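Local coordinates for RimK domain protein ATP-grasp (Sphaerobacter thermophilus, PDB 5I47) that probably binds ATP and a metal ion as an ATP-grasp ligase of the RimK/LysX type, joining an amino acid to a carboxylate substrate, at residues R6-A11 / G50-A55; A54-G59 / P78-A83. All coordinates share one frame; numbering follows the deposited sequence.

From the N terminus, strand 6-10 is the first strand of the chain, which passes through helix 16-27 and strand 31-35 before returning at 50-55. There contact 1 closes a loop of 38 residues by setting the returning chain alongside 6-11, on the other side from strand 31-35. Strand 54-57 then leads into helix 63-74, and contact 2 closes a second, shorter loop of 18 residues where 78-83 lines up beside 54-59. The loops follow one another without nesting; the contacts share Ala54 and Ala55. With centres about 9 Å apart, they supply two of the three neighbour pairings of a parallel sheet ordered 31-35, 6-10, 54-57, 79-80, as in the Rossmann-like domains of this clan.

Contact 1 of 2, residues R6-A11 / G50-A55; sequences RVALLA and GDFVAA
The Phe52 ring is held between two groups of strand 6-10. Ala8 CB sits over the centre of one face, 3.7 Å from the ring centroid and close to its normal, a CH-pi contact. On the opposite face the Arg6 guanidinium lies nearly flat, its plane 24° from that of the ring and its NH1 offset toward the rim, so the cation-pi contact is off-centre. Val7 N lies at the ring's edge. Seen from the guanidinium, Phe52 CE1 is over the centre of one face and Asp51 N at the edge, in plane. A bend at chi3 (-63°) folds the arginine back over the phenylalanine and brings NE and NH1 to Asp51 O, but both bonds are bent and weak, NH1 being 2.9 Å from that oxygen. Val53 N bonds to Arg6 O at 3.0 Å. The parallel register rests on Ala8 beside Ala55: Ala8 N meets Ala54 O at 2.9 Å, almost linear (175°), and Ala8 O bonds in turn to the Leu56 backbone. The same Ala8 methyl also meets Ala55 CB at 4.0 Å, with Leu10 CD1 next to the latter. Strand 31-35 flanks strand 6-10, its Val35 touching Phe52 and Ala8; Leu10 packs on helix 63-74, Val7 on helix 16-27.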
loop_
_atom_site.group_PDB
_atom_site.type_symbol
_atom_site.label_atom_id
_atom_site.label_comp_id
_atom_site.label_asym_id
_atom_site.label_seq_id
_atom_site.Cartn_x
_atom_site.Cartn_y
_atom_site.Cartn_z
ATOM N N ARG B 6 20.680 20.178 -11.433
ATOM C CA ARG B 6 20.894 19.697 -10.077
ATOM C C ARG B 6 20.234 18.336 -9.893
ATOM O O ARG B 6 19.451 17.878 -10.728
ATOM C CB ARG B 6 20.350 20.692 -9.045
ATOM C CG ARG B 6 20.817 22.124 -9.249
ATOM C CD ARG B 6 20.257 23.018 -8.161
ATOM N NE ARG B 6 18.798 23.074 -8.204
ATOM C CZ ARG B 6 18.028 23.234 -7.132
ATOM N NH1 ARG B 6 16.709 23.275 -7.262
ATOM N NH2 ARG B 6 18.577 23.337 -5.929
ATOM N N VAL B 7 20.556 17.694 -8.772
ATOM C CA VAL B 7 20.040 16.372 -8.432
ATOM C C VAL B 7 19.585 16.395 -6.979
ATOM O O VAL B 7 20.324 16.853 -6.100
ATOM C CB VAL B 7 21.100 15.275 -8.653
ATOM C CG1 VAL B 7 20.693 13.987 -7.958
ATOM C CG2 VAL B 7 21.309 15.034 -10.141
ATOM N N ALA B 8 18.373 15.901 -6.726
ATOM C CA ALA B 8 17.800 15.895 -5.386
ATOM C C ALA B 8 18.166 14.608 -4.654
ATOM O O ALA B 8 17.997 13.510 -5.195
ATOM C CB ALA B 8 16.281 16.048 -5.451
ATOM N N LEU B 9 18.666 14.751 -3.425
ATOM C CA LEU B 9 18.977 13.627 -2.539
ATOM C C LEU B 9 17.893 13.585 -1.464
ATOM O O LEU B 9 17.979 14.271 -0.445
ATOM C CB LEU B 9 20.369 13.761 -1.915
ATOM C CG LEU B 9 21.628 13.759 -2.785
ATOM C CD1 LEU B 9 22.866 13.901 -1.899
ATOM C CD2 LEU B 9 21.717 12.500 -3.640
ATOM N N LEU B 10 16.867 12.769 -1.702
ATOM C CA LEU B 10 15.744 12.647 -0.782
ATOM C C LEU B 10 16.196 11.989 0.512
ATOM O O LEU B 10 16.226 10.758 0.620
ATOM C CB LEU B 10 14.607 11.847 -1.423
ATOM C CG LEU B 10 14.043 12.431 -2.717
ATOM C CD1 LEU B 10 12.948 11.541 -3.295
ATOM C CD2 LEU B 10 13.521 13.833 -2.460
ATOM N N ALA B 11 16.559 12.804 1.496
ATOM C CA ALA B 11 17.065 12.302 2.762
ATOM C C ALA B 11 16.775 13.342 3.830
ATOM O O ALA B 11 16.400 14.479 3.534
ATOM C CB ALA B 11 18.564 11.991 2.685
ATOM N N GLY B 50 11.091 21.078 -6.663
ATOM C CA GLY B 50 12.073 22.043 -7.105
ATOM C C GLY B 50 12.646 21.668 -8.457
ATOM O O GLY B 50 12.332 20.628 -9.033
ATOM N N ASP B 51 13.508 22.547 -8.958
ATOM C CA ASP B 51 14.150 22.329 -10.250
ATOM C C ASP B 51 15.218 21.251 -10.106
ATOM O O ASP B 51 16.283 21.493 -9.529
ATOM C CB ASP B 51 14.747 23.632 -10.770
ATOM C CG ASP B 51 15.313 23.499 -12.172
ATOM O OD1 ASP B 51 14.812 22.650 -12.941
ATOM O OD2 ASP B 51 16.259 24.246 -12.503
ATOM N N PHE B 52 14.931 20.055 -10.617
ATOM C CA PHE B 52 15.863 18.940 -10.542
ATOM C C PHE B 52 15.717 18.083 -11.788
ATOM O O PHE B 52 14.603 17.866 -12.273
ATOM C CB PHE B 52 15.624 18.072 -9.301
ATOM C CG PHE B 52 15.823 18.797 -8.007
ATOM C CD1 PHE B 52 17.091 18.971 -7.485
ATOM C CD2 PHE B 52 14.739 19.302 -7.310
ATOM C CE1 PHE B 52 17.276 19.637 -6.293
ATOM C CE2 PHE B 52 14.917 19.966 -6.121
ATOM C CZ PHE B 52 16.187 20.134 -5.610
ATOM N N VAL B 53 16.849 17.590 -12.290
ATOM C CA VAL B 53 16.807 16.653 -13.405
ATOM C C VAL B 53 16.551 15.228 -12.934
ATOM O O VAL B 53 16.156 14.378 -13.743
ATOM C CB VAL B 53 18.112 16.725 -14.214
ATOM C CG1 VAL B 53 18.434 18.173 -14.545
ATOM C CG2 VAL B 53 19.254 16.079 -13.443
ATOM N N ALA B 54 16.750 14.949 -11.648
ATOM C CA ALA B 54 16.523 13.623 -11.091
ATOM C C ALA B 54 16.466 13.732 -9.576
ATOM O O ALA B 54 16.963 14.697 -8.985
ATOM C CB ALA B 54 17.615 12.638 -11.520
ATOM N N ALA B 55 15.842 12.733 -8.954
ATOM C CA ALA B 55 15.816 12.592 -7.506
ATOM C C ALA B 55 16.302 11.199 -7.139
ATOM O O ALA B 55 16.025 10.228 -7.850
ATOM C CB ALA B 55 14.414 12.824 -6.936
#

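Contact 2 of 2, residues A54-G59 / P78-A83; sequences AALDRG and PVVNRA
Val80 O accepts the shortest polar bond here, from Asp57 N at 2.7 Å with an N-H...O angle of 157°. Two further backbone bonds continue the parallel pairing toward Pro78: Val80 N gives to Ala55 O at 2.8 Å, and Ala55 N gives to Pro78 O, also at 2.8 Å. Ala55 thus bonds through both N and O to the 78-80 chain, which places it beside Val79, while Val80 bonds through both N and O to Ala55 and Asp57, which places it beside Leu56. Ala55 CB meets Val79 CG2 at 4.0 Å on the face covered by helix 63-74, where Val79 touches Ala69 and Leu72. On the other face Leu56 CG stands anti to its backbone N (chi1 175°), and chi2 of 59° turns CD1 toward the neighbouring strand. That methyl lies 3.3 Å from Val80 O and 3.7 Å from Val80 CG1, the two side chains crossing at a slant; helix 267-275 packs here through Ile271 and Phe274. At the strand's end Asp57 OD1 receives Gly59 N at 2.9 Å in an Asx turn and forms a salt bridge with Arg65 of helix 63-74. Backbone bonds thus fix the alignment of this beta-alpha-beta unit, one apolar side-chain pair meets on each face, and the buried Asp57 carboxylate, with a backbone N-H and an arginine at OD1, would be expected to remain ionised.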
loop_
_atom_site.group_PDB
_atom_site.type_symbol
_atom_site.label_atom_id
_atom_site.label_comp_id
_atom_site.label_asym_id
_atom_site.label_seq_id
_atom_site.Cartn_x
_atom_site.Cartn_y
_atom_site.Cartn_z
ATOM N N ALA B 54 16.750 14.949 -11.648
ATOM C CA ALA B 54 16.523 13.623 -11.091
ATOM C C ALA B 54 16.466 13.732 -9.576
ATOM O O ALA B 54 16.963 14.697 -8.985
ATOM C CB ALA B 54 17.615 12.638 -11.520
ATOM N N ALA B 55 15.842 12.733 -8.954
ATOM C CA ALA B 55 15.816 12.592 -7.506
ATOM C C ALA B 55 16.302 11.199 -7.139
ATOM O O ALA B 55 16.025 10.228 -7.850
ATOM C CB ALA B 55 14.414 12.824 -6.936
ATOM N N LEU B 56 17.041 11.105 -6.038
ATOM C CA LEU B 56 17.577 9.832 -5.567
ATOM C C LEU B 56 17.117 9.631 -4.131
ATOM O O LEU B 56 17.543 10.363 -3.232
ATOM C CB LEU B 56 19.100 9.802 -5.676
ATOM C CG LEU B 56 19.838 8.582 -5.119
ATOM C CD1 LEU B 56 19.378 7.305 -5.797
ATOM C CD2 LEU B 56 21.336 8.767 -5.287
ATOM N N ASP B 57 16.241 8.654 -3.915
ATOM C CA ASP B 57 15.704 8.408 -2.582
ATOM C C ASP B 57 16.764 7.714 -1.740
ATOM O O ASP B 57 17.135 6.567 -2.012
ATOM C CB ASP B 57 14.430 7.572 -2.664
ATOM C CG ASP B 57 13.637 7.590 -1.370
ATOM O OD1 ASP B 57 14.247 7.689 -0.289
ATOM O OD2 ASP B 57 12.397 7.509 -1.436
ATOM N N ARG B 58 17.249 8.411 -0.713
ATOM C CA ARG B 58 18.269 7.899 0.189
ATOM C C ARG B 58 17.682 7.415 1.508
ATOM O O ARG B 58 18.421 7.242 2.485
ATOM C CB ARG B 58 19.331 8.971 0.441
ATOM C CG ARG B 58 20.047 9.442 -0.812
ATOM C CD ARG B 58 21.001 8.381 -1.322
ATOM N NE ARG B 58 21.810 7.847 -0.234
ATOM C CZ ARG B 58 21.860 6.564 0.105
ATOM N NH1 ARG B 58 21.162 5.668 -0.578
ATOM N NH2 ARG B 58 22.621 6.176 1.119
ATOM N N GLY B 59 16.370 7.193 1.559
ATOM C CA GLY B 59 15.700 6.776 2.767
ATOM C C GLY B 59 15.290 5.310 2.730
ATOM O O GLY B 59 15.352 4.633 1.703
ATOM N N PRO B 78 12.337 12.392 -12.694
ATOM C CA PRO B 78 12.637 10.968 -12.509
ATOM C C PRO B 78 13.204 10.698 -11.124
ATOM O O PRO B 78 13.966 11.499 -10.578
ATOM C CB PRO B 78 13.668 10.679 -13.606
ATOM C CG PRO B 78 13.394 11.711 -14.652
ATOM C CD PRO B 78 12.971 12.942 -13.904
ATOM N N VAL B 79 12.823 9.557 -10.555
ATOM C CA VAL B 79 13.245 9.171 -9.214
ATOM C C VAL B 79 13.900 7.798 -9.268
ATOM O O VAL B 79 13.412 6.889 -9.951
ATOM C CB VAL B 79 12.064 9.171 -8.219
ATOM C CG1 VAL B 79 12.546 8.822 -6.812
ATOM C CG2 VAL B 79 11.376 10.521 -8.219
ATOM N N VAL B 80 15.015 7.659 -8.558
ATOM C CA VAL B 80 15.653 6.373 -8.316
ATOM C C VAL B 80 15.592 6.116 -6.815
ATOM O O VAL B 80 16.112 6.915 -6.036
ATOM C CB VAL B 80 17.100 6.346 -8.830
ATOM C CG1 VAL B 80 17.824 5.111 -8.315
ATOM C CG2 VAL B 80 17.120 6.392 -10.350
ATOM N N ASN B 81 14.967 5.017 -6.396
ATOM C CA ASN B 81 14.408 4.017 -7.295
ATOM C C ASN B 81 13.085 4.451 -7.917
ATOM O O ASN B 81 12.320 5.203 -7.310
ATOM C CB ASN B 81 14.211 2.697 -6.544
ATOM C CG ASN B 81 15.523 2.041 -6.165
ATOM O OD1 ASN B 81 16.234 1.515 -7.021
ATOM N ND2 ASN B 81 15.845 2.058 -4.878
ATOM N N ARG B 82 12.837 3.974 -9.137
ATOM C CA ARG B 82 11.570 4.238 -9.805
ATOM C C ARG B 82 10.411 3.735 -8.951
ATOM O O ARG B 82 10.562 2.811 -8.145
ATOM C CB ARG B 82 11.545 3.576 -11.183
ATOM C CG ARG B 82 11.343 2.073 -11.150
ATOM C CD ARG B 82 11.468 1.477 -12.549
ATOM N NE ARG B 82 12.823 1.633 -13.071
ATOM C CZ ARG B 82 13.810 0.767 -12.861
ATOM N NH1 ARG B 82 15.016 0.995 -13.371
ATOM N NH2 ARG B 82 13.594 -0.328 -12.142
ATOM N N ALA B 83 9.243 4.364 -9.132
ATOM C CA ALA B 83 8.107 4.120 -8.246
ATOM C C ALA B 83 7.793 2.633 -8.127
ATOM O O ALA B 83 7.619 2.108 -7.020
ATOM C CB ALA B 83 6.881 4.889 -8.743
#